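Local coordinates for Thiol:disulfide interchange protein, thioredoxin family protein (Chlorobaculum tepidum, PDB 3OR5) that probably acts as a thiol:disulfide oxidoreductase of the thioredoxin family, perhaps serving the maturation of c-type cytochromes, at residues Y37-F42 and F121-S126; A43-P48 and V75-P80; S51-M56 and Q89-P94. All coordinates share one frame; numbering follows the deposited sequence.

In the fold
Following the chain from the N terminus, strand 36-42 enters contact 1, whose partner strand 119-123 comes late, so this pairing closes a loop of 78 residues that holds both other contacts. Contact 2 begins just past strand 36-42, at the turn that leads into the probable CxxC at the start of helix 47-63; contact 3 lies farther along that helix. Their partners follow in the same order: 75-80 leads from strand 68-74 into helix 79-89, and segment 89-94 runs on to strand 95-97. Contacts 2 and 3 therefore cross, tying the segments before and after helix 79-89 to the start and body of helix 47-63. F42, ending contact 1's first strand, reaches both others, its O meeting V75 N in a probable hydrogen bond and its ring packing on I53.

Contact 1 (Y37-F42 and F121-S126)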
ATOM      1  N   TYR A  37       7.965   1.791   0.560  1.00 10.14           N
ATOM      2  CA  TYR A  37       6.760   1.225  -0.048  1.00  9.59           C
ATOM      3  C   TYR A  37       5.563   1.867   0.671  1.00 10.53           C
ATOM      4  O   TYR A  37       5.695   2.368   1.810  1.00 11.59           O
ATOM      5  CB  TYR A  37       6.687  -0.282   0.022  1.00  9.42           C
ATOM      6  CG  TYR A  37       6.873  -0.927   1.410  1.00 10.79           C
ATOM      7  CD1 TYR A  37       5.761  -1.321   2.118  1.00 14.27           C
ATOM      8  CD2 TYR A  37       8.143  -1.236   1.903  1.00 15.92           C
ATOM      9  CE1 TYR A  37       5.889  -1.997   3.345  1.00 15.92           C
ATOM     10  CE2 TYR A  37       8.287  -1.885   3.080  1.00 20.76           C
ATOM     11  CZ  TYR A  37       7.188  -2.194   3.828  1.00 20.09           C
ATOM     12  OH  TYR A  37       7.309  -2.902   5.011  1.00 23.86           O
ATOM     13  N   ILE A  38       4.424   1.794   0.002  1.00 10.23           N
ATOM     14  CA  ILE A  38       3.160   2.329   0.617  1.00  8.56           C
ATOM     15  C   ILE A  38       2.186   1.193   0.556  1.00 10.18           C
ATOM     16  O   ILE A  38       1.929   0.648  -0.547  1.00 11.33           O
ATOM     17  CB  ILE A  38       2.660   3.583  -0.142  1.00  8.69           C
ATOM     18  CG1 ILE A  38       3.573   4.789   0.141  1.00 12.00           C
ATOM     19  CG2 ILE A  38       1.239   3.914   0.297  1.00 12.03           C
ATOM     20  CD1 ILE A  38       3.276   5.995  -0.824  1.00 13.41           C
ATOM     21  N   VAL A  39       1.612   0.844   1.734  1.00 10.04           N
ATOM     22  CA  VAL A  39       0.624  -0.266   1.800  1.00  9.46           C
ATOM     23  C   VAL A  39      -0.735   0.427   1.834  1.00  9.54           C
ATOM     24  O   VAL A  39      -1.002   1.247   2.710  1.00 10.54           O
ATOM     25  CB  VAL A  39       0.844  -1.083   3.042  1.00 10.92           C
ATOM     26  CG1 VAL A  39      -0.250  -2.194   3.164  1.00 12.94           C
ATOM     27  CG2 VAL A  39       2.280  -1.688   3.031  1.00 13.45           C
ATOM     28  N   ASN A  40      -1.571   0.102   0.855  1.00  8.69           N
ATOM     29  CA  ASN A  40      -2.866   0.810   0.579  1.00  9.25           C
ATOM     30  C   ASN A  40      -3.953  -0.186   0.873  1.00  8.85           C
ATOM     31  O   ASN A  40      -4.143  -1.178   0.162  1.00  9.74           O
ATOM     32  CB  ASN A  40      -2.939   1.272  -0.876  1.00  9.16           C
ATOM     33  CG  ASN A  40      -4.285   1.847  -1.215  1.00 11.47           C
ATOM     34  OD1 ASN A  40      -4.780   2.740  -0.470  1.00 16.78           O
ATOM     35  ND2 ASN A  40      -4.794   1.497  -2.285  1.00  9.64           N
ATOM     36  N   PHE A  41      -4.738   0.105   1.933  1.00  9.96           N
ATOM     37  CA  PHE A  41      -5.961  -0.701   2.233  1.00 11.16           C
ATOM     38  C   PHE A  41      -7.049  -0.027   1.479  1.00 10.12           C
ATOM     39  O   PHE A  41      -7.300   1.196   1.642  1.00 11.45           O
ATOM     40  CB  PHE A  41      -6.278  -0.673   3.751  1.00 10.85           C
ATOM     41  CG  PHE A  41      -5.358  -1.606   4.523  1.00 10.86           C
ATOM     42  CD1 PHE A  41      -5.735  -2.913   4.926  1.00 11.79           C
ATOM     43  CD2 PHE A  41      -4.066  -1.143   4.838  1.00 11.47           C
ATOM     44  CE1 PHE A  41      -4.833  -3.757   5.588  1.00 11.38           C
ATOM     45  CE2 PHE A  41      -3.138  -1.992   5.510  1.00 10.73           C
ATOM     46  CZ  PHE A  41      -3.544  -3.283   5.966  1.00 12.71           C
ATOM     47  N   PHE A  42      -7.698  -0.781   0.616  1.00 10.35           N
ATOM     48  CA  PHE A  42      -8.658  -0.174  -0.346  1.00  9.06           C
ATOM     49  C   PHE A  42      -9.807  -1.115  -0.685  1.00  9.98           C
ATOM     50  O   PHE A  42      -9.693  -2.323  -0.422  1.00  9.88           O
ATOM     51  CB  PHE A  42      -7.969   0.195  -1.713  1.00  9.77           C
ATOM     52  CG  PHE A  42      -7.623  -1.011  -2.541  1.00 10.52           C
ATOM     53  CD1 PHE A  42      -8.376  -1.320  -3.674  1.00 14.48           C
ATOM     54  CD2 PHE A  42      -6.542  -1.847  -2.200  1.00 11.11           C
ATOM     55  CE1 PHE A  42      -8.111  -2.458  -4.427  1.00 14.36           C
ATOM     56  CE2 PHE A  42      -6.237  -2.989  -2.997  1.00 11.56           C
ATOM     57  CZ  PHE A  42      -7.035  -3.298  -4.099  1.00 14.57           C
ATOM     58  N   PHE A 121      -0.245   3.299   4.501  1.00 10.73           N
ATOM     59  CA  PHE A 121       0.919   3.430   5.458  1.00  9.90           C
ATOM     60  C   PHE A 121       2.152   3.637   4.661  1.00  9.99           C
ATOM     61  O   PHE A 121       2.377   2.914   3.654  1.00  9.88           O
ATOM     62  CB  PHE A 121       1.017   2.160   6.288  1.00  9.33           C
ATOM     63  CG  PHE A 121      -0.215   1.927   7.123  1.00 11.44           C
ATOM     64  CD1 PHE A 121      -0.294   2.505   8.355  1.00 13.10           C
ATOM     65  CD2 PHE A 121      -1.308   1.218   6.614  1.00 12.94           C
ATOM     66  CE1 PHE A 121      -1.437   2.332   9.133  1.00 14.28           C
ATOM     67  CE2 PHE A 121      -2.504   1.076   7.380  1.00 13.84           C
ATOM     68  CZ  PHE A 121      -2.558   1.631   8.643  1.00 11.59           C
ATOM     69  N   VAL A 122       2.928   4.636   5.057  1.00  8.41           N
ATOM     70  CA  VAL A 122       4.198   4.953   4.299  1.00  9.69           C
ATOM     71  C   VAL A 122       5.363   4.364   5.035  1.00 11.00           C
ATOM     72  O   VAL A 122       5.600   4.706   6.214  1.00 12.14           O
ATOM     73  CB  VAL A 122       4.369   6.449   4.167  1.00 10.11           C
ATOM     74  CG1 VAL A 122       5.671   6.728   3.335  1.00 11.82           C
ATOM     75  CG2 VAL A 122       3.138   7.182   3.499  1.00 13.28           C
ATOM     76  N   ILE A 123       6.098   3.457   4.385  1.00 11.89           N
ATOM     77  CA  ILE A 123       7.287   2.806   4.989  1.00 12.47           C
ATOM     78  C   ILE A 123       8.512   3.317   4.260  1.00 14.09           C
ATOM     79  O   ILE A 123       8.594   3.254   3.020  1.00 14.48           O
ATOM     80  CB  ILE A 123       7.221   1.277   4.894  1.00 12.96           C
ATOM     81  CG1 ILE A 123       6.210   0.681   5.854  1.00 15.52           C
ATOM     82  CG2 ILE A 123       8.583   0.664   5.355  1.00 13.10           C
ATOM     83  CD1 ILE A 123       4.765   0.823   5.361  1.00 15.80           C
ATOM     84  N   ASP A 124       9.430   3.905   5.000  1.00 14.71           N
ATOM     85  CA  ASP A 124      10.519   4.540   4.276  1.00 16.66           C
ATOM     86  C   ASP A 124      11.605   3.477   4.037  1.00 16.67           C
ATOM     87  O   ASP A 124      11.488   2.327   4.443  1.00 17.33           O
ATOM     88  CB  ASP A 124      11.050   5.725   5.026  1.00 17.98           C
ATOM     89  CG  ASP A 124      11.590   5.358   6.376  1.00 22.07           C
ATOM     90  OD1 ASP A 124      12.057   4.212   6.653  1.00 24.40           O
ATOM     91  OD2 ASP A 124      11.563   6.333   7.174  1.00 26.80           O
ATOM     92  N   ALA A 125      12.636   3.900   3.285  1.00 17.51           N
ATOM     93  CA  ALA A 125      13.666   2.987   2.835  1.00 20.26           C
ATOM     94  C   ALA A 125      14.555   2.493   3.989  1.00 23.76           C
ATOM     95  O   ALA A 125      15.260   1.480   3.792  1.00 25.39           O
ATOM     96  CB  ALA A 125      14.538   3.646   1.750  1.00 20.52           C
ATOM     97  N   SER A 126      14.468   3.159   5.150  1.00 24.63           N
ATOM     98  CA  SER A 126      14.952   2.675   6.486  1.00 26.34           C
ATOM     99  C   SER A 126      14.189   1.514   7.125  1.00 26.26           C
ATOM    100  O   SER A 126      14.670   0.917   8.108  1.00 25.81           O
ATOM    101  CB  SER A 126      14.914   3.817   7.512  1.00 27.09           C
ATOM    102  OG  SER A 126      15.785   4.855   7.069  1.00 35.88           O
TER
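In the central mixed sheet, Y37 and V39 of strand 36-42 pair antiparallel with I123 and F121 of strand 119-123. Both pairs are hydrogen-bonded: Y37 N reaches I123 O at 2.9 Å and I123 N returns to Y37 O at 2.8 Å, while V39 N to F121 O and F121 N to V39 O repeat the exchange. Between them, I38 and V122 form a non-hydrogen-bonded pair, and I38 CA lies 3.2 Å from F121 O as a CA-H...O contact. This is the seam of the thioredoxin fold where strand 36-42, parallel to 68-74 on its other side, meets the antiparallel strand 119-123. On one face, Y37 CG sits between the backbone N and carbonyl carbon (chi1 53°), which folds the ring beneath I123: I123 CB stands over the ring centre in a CH-pi contact, 3.7 Å from the centroid of the Y37 ring, and I123 CG2 comes to 3.4 Å from Y37 CE2. Farther along this face, F41 CE2 meets F121 CE2 at 3.6 Å with the ring planes 85° apart, and the F121 ring also meets that of F106. On the other face, I38 CG1 and V122 CG2 lie side by side, 4.1 Å apart.

Contact 2 (A43-P48 and V75-P80); sequences ATWCPP and VNEQLP
E77 OE2 takes two hydrogen bonds from T44, both at 2.7 Å: one from T44 N, received on the anti lone pair of OE2, and one from T44 OG1, which arrives on the syn side, 18° out of the carboxylate plane. The glutamate chain bends at chi2 (-73°), carrying its acid group across the T44 side chain at about a right angle. The other oxygen, E77 OE1, accepts from Q78 N at 2.9 Å through its own anti lone pair and also from N81 ND2, so donors on both oxygens fix the rotation of the carboxylate. A third bond across the contact comes from the indole: W45 NE1 gives its hydrogen to N76 O at 2.9 Å. That bond is almost straight and lies in the ring plane, although the donor is tilted well off the carbonyl plane of N76.

These bonds hold the type I turn A43-C46, which leads into a likely CxxC (C46 and C49) at the start of helix 47-63, C46 being its N-cap; the arrangement is consistent with the redox site of a thioredoxin-type protein. T44 O, on the same turn, accepts from R50 NH1, and Q78 is the N-cap of helix 79-89, so the loops leading into two helices are joined here, through T44 and E77.

Van der Waals contacts fill in between. W45 CZ2 rests on N76 CB at 3.8 Å, and A43 CB lies under one face of the indole, toward its rim. A43 CB also approaches the carbonyl oxygen V75 O at 3.5 Å and E77 CG at 4.1 Å. Past the indole, the E77 chain runs in the opposite direction, its carboxylate plane 43° from that of the ring. I117 packs on A43, C46 and V75.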
ATOM      1  N   ALA A  43     -10.887  -0.569  -1.346  1.00 10.02           N
ATOM      2  CA  ALA A  43     -11.841  -1.407  -1.970  1.00 10.92           C
ATOM      3  C   ALA A  43     -12.125  -0.841  -3.356  1.00 11.69           C
ATOM      4  O   ALA A  43     -12.068   0.378  -3.546  1.00 12.31           O
ATOM      5  CB  ALA A  43     -13.173  -1.464  -1.132  1.00 12.23           C
ATOM      6  N   THR A  44     -12.374  -1.735  -4.309  1.00 10.66           N
ATOM      7  CA  THR A  44     -12.554  -1.218  -5.698  1.00 11.53           C
ATOM      8  C   THR A  44     -13.943  -0.574  -5.833  1.00 12.79           C
ATOM      9  O   THR A  44     -14.138   0.150  -6.797  1.00 13.95           O
ATOM     10  CB  THR A  44     -12.420  -2.275  -6.775  1.00 12.78           C
ATOM     11  OG1 THR A  44     -13.577  -3.141  -6.814  1.00 12.61           O
ATOM     12  CG2 THR A  44     -11.143  -3.129  -6.524  1.00 13.31           C
ATOM     13  N   TRP A  45     -14.861  -0.859  -4.902  1.00 11.66           N
ATOM     14  CA  TRP A  45     -16.174  -0.205  -4.986  1.00 12.39           C
ATOM     15  C   TRP A  45     -16.195   1.188  -4.395  1.00 14.25           C
ATOM     16  O   TRP A  45     -17.204   1.930  -4.499  1.00 14.09           O
ATOM     17  CB  TRP A  45     -17.236  -1.098  -4.331  1.00 12.35           C
ATOM     18  CG  TRP A  45     -16.920  -1.554  -2.907  1.00 11.98           C
ATOM     19  CD1 TRP A  45     -16.553  -2.829  -2.560  1.00 12.77           C
ATOM     20  CD2 TRP A  45     -16.953  -0.802  -1.698  1.00 13.77           C
ATOM     21  NE1 TRP A  45     -16.393  -2.901  -1.227  1.00 12.41           N
ATOM     22  CE2 TRP A  45     -16.616  -1.695  -0.656  1.00 13.75           C
ATOM     23  CE3 TRP A  45     -17.261   0.521  -1.370  1.00 12.36           C
ATOM     24  CZ2 TRP A  45     -16.596  -1.314   0.682  1.00 13.17           C
ATOM     25  CZ3 TRP A  45     -17.240   0.921  -0.026  1.00 15.97           C
ATOM     26  CH2 TRP A  45     -16.861   0.010   0.970  1.00 16.31           C
ATOM     27  N   CYS A  46     -15.113   1.580  -3.701  1.00 12.75           N
ATOM     28  CA  CYS A  46     -15.082   2.820  -2.901  1.00 14.16           C
ATOM     29  C   CYS A  46     -14.642   3.996  -3.769  1.00 13.51           C
ATOM     30  O   CYS A  46     -13.585   3.991  -4.401  1.00 11.22           O
ATOM     31  CB  CYS A  46     -14.151   2.514  -1.703  1.00 15.09           C
ATOM     32  SG  CYS A  46     -13.878   4.093  -0.762  1.00 21.25           S
ATOM     33  N   PRO A  47     -15.511   5.008  -3.995  1.00 12.87           N
ATOM     34  CA  PRO A  47     -15.124   6.006  -5.018  1.00 13.91           C
ATOM     35  C   PRO A  47     -13.781   6.740  -4.830  1.00 14.45           C
ATOM     36  O   PRO A  47     -13.099   6.922  -5.850  1.00 14.55           O
ATOM     37  CB  PRO A  47     -16.312   7.022  -4.973  1.00 18.17           C
ATOM     38  CG  PRO A  47     -17.448   6.090  -4.683  1.00 16.09           C
ATOM     39  CD  PRO A  47     -16.974   5.048  -3.679  1.00 15.07           C
ATOM     40  N   PRO A  48     -13.419   7.148  -3.603  1.00 15.32           N
ATOM     41  CA  PRO A  48     -12.096   7.736  -3.466  1.00 16.26           C
ATOM     42  C   PRO A  48     -10.986   6.789  -3.822  1.00 16.46           C
ATOM     43  O   PRO A  48      -9.973   7.260  -4.363  1.00 18.40           O
ATOM     44  CB  PRO A  48     -11.981   8.164  -1.990  1.00 16.45           C
ATOM     45  CG  PRO A  48     -13.085   7.526  -1.264  1.00 19.50           C
ATOM     46  CD  PRO A  48     -14.202   7.255  -2.354  1.00 18.23           C
ATOM     47  N   VAL A  75      -9.921  -4.766   1.079  1.00 11.24           N
ATOM     48  CA  VAL A  75     -10.795  -5.021   2.222  1.00 11.60           C
ATOM     49  C   VAL A  75     -12.243  -5.015   1.786  1.00 12.41           C
ATOM     50  O   VAL A  75     -12.565  -4.370   0.777  1.00 12.43           O
ATOM     51  CB  VAL A  75     -10.546  -3.965   3.318  1.00 13.58           C
ATOM     52  CG1 VAL A  75      -9.108  -4.165   3.984  1.00 14.63           C
ATOM     53  CG2 VAL A  75     -10.757  -2.563   2.836  1.00 14.74           C
ATOM     54  N   ASN A  76     -13.107  -5.734   2.531  1.00 13.31           N
ATOM     55  CA  ASN A  76     -14.560  -5.662   2.179  1.00 13.74           C
ATOM     56  C   ASN A  76     -14.805  -5.986   0.719  1.00 14.53           C
ATOM     57  O   ASN A  76     -15.672  -5.412   0.117  1.00 14.22           O
ATOM     58  CB  ASN A  76     -15.138  -4.283   2.569  1.00 15.46           C
ATOM     59  CG  ASN A  76     -14.943  -3.932   4.062  1.00 22.55           C
ATOM     60  OD1 ASN A  76     -15.933  -3.776   4.807  1.00 29.84           O
ATOM     61  ND2 ASN A  76     -13.728  -3.711   4.481  1.00 20.49           N
ATOM     62  N   GLU A  77     -14.043  -6.945   0.173  1.00 13.00           N
ATOM     63  CA  GLU A  77     -14.045  -7.221  -1.235  1.00 12.67           C
ATOM     64  C   GLU A  77     -14.359  -8.657  -1.612  1.00 11.01           C
ATOM     65  O   GLU A  77     -14.608  -9.538  -0.730  1.00 14.07           O
ATOM     66  CB  GLU A  77     -12.683  -6.734  -1.865  1.00 10.46           C
ATOM     67  CG  GLU A  77     -12.853  -5.305  -2.413  1.00 10.77           C
ATOM     68  CD  GLU A  77     -13.672  -5.229  -3.700  1.00 11.63           C
ATOM     69  OE1 GLU A  77     -14.342  -6.206  -4.099  1.00 13.00           O
ATOM     70  OE2 GLU A  77     -13.585  -4.151  -4.362  1.00 12.12           O
ATOM     71  N   GLN A  78     -14.495  -8.875  -2.921  1.00 11.32           N
ATOM     72  CA  GLN A  78     -14.670 -10.215  -3.502  1.00 13.92           C
ATOM     73  C   GLN A  78     -13.576 -10.430  -4.568  1.00 11.82           C
ATOM     74  O   GLN A  78     -13.245  -9.572  -5.347  1.00 12.05           O
ATOM     75  CB  GLN A  78     -16.019 -10.351  -4.147  1.00 16.31           C
ATOM     76  CG  GLN A  78     -17.138 -10.327  -3.112  1.00 16.63           C
ATOM     77  CD  GLN A  78     -18.539 -10.581  -3.743  1.00 22.59           C
ATOM     78  OE1 GLN A  78     -18.690 -11.211  -4.796  1.00 26.56           O
ATOM     79  NE2 GLN A  78     -19.582 -10.112  -3.034  1.00 35.11           N
ATOM     80  N   LEU A  79     -13.030 -11.663  -4.572  1.00 12.23           N
ATOM     81  CA  LEU A  79     -11.973 -11.993  -5.512  1.00 12.99           C
ATOM     82  C   LEU A  79     -12.246 -11.674  -6.978  1.00 12.17           C
ATOM     83  O   LEU A  79     -11.449 -11.015  -7.578  1.00 11.77           O
ATOM     84  CB  LEU A  79     -11.647 -13.504  -5.272  1.00 12.96           C
ATOM     85  CG  LEU A  79     -10.497 -14.009  -6.148  1.00 17.02           C
ATOM     86  CD1 LEU A  79      -9.216 -13.372  -5.675  1.00 21.58           C
ATOM     87  CD2 LEU A  79     -10.403 -15.480  -5.848  1.00 19.88           C
ATOM     88  N   PRO A  80     -13.403 -12.069  -7.590  1.00 10.82           N
ATOM     89  CA  PRO A  80     -13.558 -11.731  -8.987  1.00 11.65           C
ATOM     90  C   PRO A  80     -13.639 -10.213  -9.293  1.00  9.47           C
ATOM     91  O   PRO A  80     -13.189  -9.769 -10.348  1.00 12.80           O
ATOM     92  CB  PRO A  80     -14.934 -12.389  -9.353  1.00 12.41           C
ATOM     93  CG  PRO A  80     -15.639 -12.684  -8.054  1.00 10.85           C
ATOM     94  CD  PRO A  80     -14.480 -12.938  -7.079  1.00 11.98           C
TER

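Contact 3 (S51-M56 and Q89-P94); sequences SEIPDM and QGIIYP
Y93 brings its hydroxyl up to a methyl group: the CE of selenomethionine M56 stands 3.1 Å from Y93 OH and 3.6 Å from Y93 CZ, in a contact where no hydrogen bond joins the two segments. The two side chains meet at about a right angle. A bend at chi3 (50°) turns the M56 methyl toward the phenol end, while with chi1 at 51° Y93 tucks CG in over its own backbone, and the ring then extends toward the helix.

I53 also packs on the hydroxyl, its CG2 3.6 Å from Y93 OH. The same methyl reaches I91 CD1 at 3.8 Å, and I91 CG2 covers the centre of one face of the Y93 ring, so I91 braces the tyrosine from within its own segment. At the outer margin P54 CG touches Q89 OE1 at 3.7 Å.

P54 has no N-H to give, and helix 47-63 kinks here, as in thioredoxin itself, where a proline kinks the helix that follows the active-site cysteines; D55 N makes a weak bond to E52 O. Across the contact, helix 79-89 ends in a Schellman motif with G90 at C-prime, I91 N bonding to M86 O and G90 N to K87 O, and the chain then runs toward strand 95-97.

Replacing Y93 with an alanine would probably open a gap beside the M56 methyl, leave I53 CG2 with I91 as its remaining partner across the contact, and deprive I91 CG2 of the ring it lies over. Y85 extends the apolar surface along I53, P54 and I91, and F42 backs I53 from the sheet. With no hydrogen bond between the two segments, their fit rests largely on van der Waals contacts and side-chain shape.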
ATOM      1  N   SER A  51     -10.694   6.810  -7.538  1.00 15.39           N
ATOM      2  CA  SER A  51     -10.090   8.050  -7.996  1.00 16.81           C
ATOM      3  C   SER A  51      -8.564   7.982  -7.882  1.00 18.28           C
ATOM      4  O   SER A  51      -7.790   8.414  -8.795  1.00 21.01           O
ATOM      5  CB  SER A  51     -10.605   9.199  -7.123  1.00 19.26           C
ATOM      6  OG  SER A  51     -10.133  10.390  -7.745  1.00 26.33           O
ATOM      7  N   GLU A  52      -8.110   7.368  -6.820  1.00 14.21           N
ATOM      8  CA  GLU A  52      -6.681   7.427  -6.553  1.00 15.20           C
ATOM      9  C   GLU A  52      -5.873   6.296  -7.145  1.00 15.16           C
ATOM     10  O   GLU A  52      -4.627   6.498  -7.428  1.00 14.59           O
ATOM     11  CB  GLU A  52      -6.327   7.667  -5.125  1.00 19.46           C
ATOM     12  CG  GLU A  52      -6.632   6.622  -4.217  1.00 23.82           C
ATOM     13  CD  GLU A  52      -6.077   6.935  -2.788  1.00 32.16           C
ATOM     14  OE1 GLU A  52      -5.986   8.133  -2.374  1.00 34.23           O
ATOM     15  OE2 GLU A  52      -5.704   5.966  -2.106  1.00 21.23           O
ATOM     16  N   ILE A  53      -6.490   5.111  -7.278  1.00 13.43           N
ATOM     17  CA  ILE A  53      -5.654   3.976  -7.764  1.00 14.08           C
ATOM     18  C   ILE A  53      -5.029   4.225  -9.149  1.00 14.32           C
ATOM     19  O   ILE A  53      -3.872   3.840  -9.336  1.00 13.67           O
ATOM     20  CB  ILE A  53      -6.415   2.671  -7.662  1.00 15.53           C
ATOM     21  CG1 ILE A  53      -6.406   2.265  -6.161  1.00 15.69           C
ATOM     22  CG2 ILE A  53      -5.730   1.548  -8.565  1.00 17.50           C
ATOM     23  CD1 ILE A  53      -7.359   1.144  -5.827  1.00 20.97           C
ATOM     24  N   PRO A  54      -5.693   4.849 -10.100  1.00 14.28           N
ATOM     25  CA  PRO A  54      -4.990   5.138 -11.376  1.00 14.50           C
ATOM     26  C   PRO A  54      -3.779   6.054 -11.217  1.00 15.35           C
ATOM     27  O   PRO A  54      -2.770   5.903 -11.967  1.00 14.65           O
ATOM     28  CB  PRO A  54      -6.061   5.768 -12.264  1.00 16.26           C
ATOM     29  CG  PRO A  54      -7.342   5.135 -11.721  1.00 16.45           C
ATOM     30  CD  PRO A  54      -7.175   5.004 -10.221  1.00 14.79           C
ATOM     31  N   ASP A  55      -3.793   6.978 -10.258  1.00 13.89           N
ATOM     32  CA  ASP A  55      -2.623   7.846 -10.012  1.00 13.82           C
ATOM     33  C   ASP A  55      -1.536   6.983  -9.372  1.00 12.90           C
ATOM     34  O   ASP A  55      -0.390   7.203  -9.657  1.00 14.05           O
ATOM     35  CB  ASP A  55      -2.996   8.994  -9.063  1.00 15.86           C
ATOM     36  CG  ASP A  55      -3.950  10.026  -9.782  1.00 19.33           C
ATOM     37  OD1 ASP A  55      -3.944  10.091 -11.013  1.00 21.96           O
ATOM     38  OD2 ASP A  55      -4.654  10.802  -9.111  1.00 22.21           O
HETATM   39  N   MSE A  56      -1.914   6.076  -8.483  1.00 12.39           N
HETATM   40  CA  MSE A  56      -0.956   5.169  -7.845  1.00 11.18           C
HETATM   41  C   MSE A  56      -0.252   4.362  -8.947  1.00 11.72           C
HETATM   42  O   MSE A  56       0.961   4.161  -8.862  1.00 13.14           O
HETATM   43  CB  MSE A  56      -1.604   4.214  -6.842  1.00 13.61           C
HETATM   44  CG  MSE A  56      -1.993   5.031  -5.632  1.00 12.01           C
HETATM   45 SE   MSE A  56      -3.048   3.871  -4.401  1.00 28.76          SE
HETATM   46  CE  MSE A  56      -1.927   2.432  -4.310  1.00 23.85           C
ATOM     47  N   GLN A  89      -7.768  -1.557 -14.810  1.00 15.24           N
ATOM     48  CA  GLN A  89      -6.950  -0.414 -14.452  1.00 15.75           C
ATOM     49  C   GLN A  89      -5.467  -0.651 -14.655  1.00 15.68           C
ATOM     50  O   GLN A  89      -4.663   0.275 -14.486  1.00 16.62           O
ATOM     51  CB  GLN A  89      -7.202   0.073 -13.027  1.00 16.49           C
ATOM     52  CG  GLN A  89      -8.671   0.195 -12.711  1.00 22.68           C
ATOM     53  CD  GLN A  89      -9.389   1.239 -13.516  1.00 30.09           C
ATOM     54  OE1 GLN A  89      -9.000   2.395 -13.533  1.00 33.24           O
ATOM     55  NE2 GLN A  89     -10.480   0.837 -14.170  1.00 32.94           N
ATOM     56  N   GLY A  90      -5.139  -1.863 -15.036  1.00 13.22           N
ATOM     57  CA  GLY A  90      -3.732  -2.235 -15.221  1.00 13.73           C
ATOM     58  C   GLY A  90      -2.863  -2.085 -13.984  1.00 13.69           C
ATOM     59  O   GLY A  90      -1.803  -1.414 -14.008  1.00 14.28           O
ATOM     60  N   ILE A  91      -3.357  -2.639 -12.892  1.00 12.53           N
ATOM     61  CA  ILE A  91      -2.632  -2.522 -11.643  1.00 12.09           C
ATOM     62  C   ILE A  91      -1.430  -3.462 -11.728  1.00 15.56           C
ATOM     63  O   ILE A  91      -1.548  -4.690 -11.951  1.00 20.20           O
ATOM     64  CB  ILE A  91      -3.543  -2.878 -10.472  1.00 13.01           C
ATOM     65  CG1 ILE A  91      -4.615  -1.778 -10.370  1.00 13.76           C
ATOM     66  CG2 ILE A  91      -2.652  -2.996  -9.162  1.00 14.22           C
ATOM     67  CD1 ILE A  91      -5.616  -2.150  -9.241  1.00 14.28           C
ATOM     68  N   ILE A  92      -0.261  -2.852 -11.589  1.00 13.18           N
ATOM     69  CA  ILE A  92       1.008  -3.503 -11.806  1.00 12.72           C
ATOM     70  C   ILE A  92       1.833  -3.663 -10.544  1.00 16.13           C
ATOM     71  O   ILE A  92       3.030  -3.937 -10.605  1.00 17.22           O
ATOM     72  CB  ILE A  92       1.791  -2.629 -12.761  1.00 13.54           C
ATOM     73  CG1 ILE A  92       1.804  -1.122 -12.249  1.00 15.83           C
ATOM     74  CG2 ILE A  92       1.156  -2.990 -14.145  1.00 17.15           C
ATOM     75  CD1 ILE A  92       2.776  -0.131 -12.944  1.00 22.44           C
ATOM     76  N   TYR A  93       1.222  -3.421  -9.391  1.00 12.38           N
ATOM     77  CA  TYR A  93       1.904  -3.679  -8.093  1.00 12.05           C
ATOM     78  C   TYR A  93       1.182  -4.814  -7.360  1.00 12.06           C
ATOM     79  O   TYR A  93       0.027  -5.137  -7.724  1.00 12.16           O
ATOM     80  CB  TYR A  93       1.959  -2.422  -7.280  1.00 11.00           C
ATOM     81  CG  TYR A  93       0.651  -1.712  -7.123  1.00  9.81           C
ATOM     82  CD1 TYR A  93      -0.241  -2.129  -6.104  1.00  9.21           C
ATOM     83  CD2 TYR A  93       0.349  -0.622  -7.856  1.00 10.46           C
ATOM     84  CE1 TYR A  93      -1.510  -1.411  -5.901  1.00 10.64           C
ATOM     85  CE2 TYR A  93      -0.852   0.087  -7.698  1.00 10.88           C
ATOM     86  CZ  TYR A  93      -1.772  -0.302  -6.670  1.00 11.52           C
ATOM     87  OH  TYR A  93      -3.004   0.391  -6.450  1.00 15.10           O
ATOM     88  N   PRO A  94       1.768  -5.427  -6.356  1.00 10.08           N
ATOM     89  CA  PRO A  94       1.135  -6.583  -5.714  1.00 11.31           C
ATOM     90  C   PRO A  94      -0.155  -6.190  -5.024  1.00 11.19           C
ATOM     91  O   PRO A  94      -0.197  -5.179  -4.304  1.00 11.96           O
ATOM     92  CB  PRO A  94       2.136  -7.046  -4.660  1.00 13.01           C
ATOM     93  CG  PRO A  94       3.428  -6.485  -5.191  1.00 12.81           C
ATOM     94  CD  PRO A  94       3.113  -5.178  -5.829  1.00 10.61           C
TER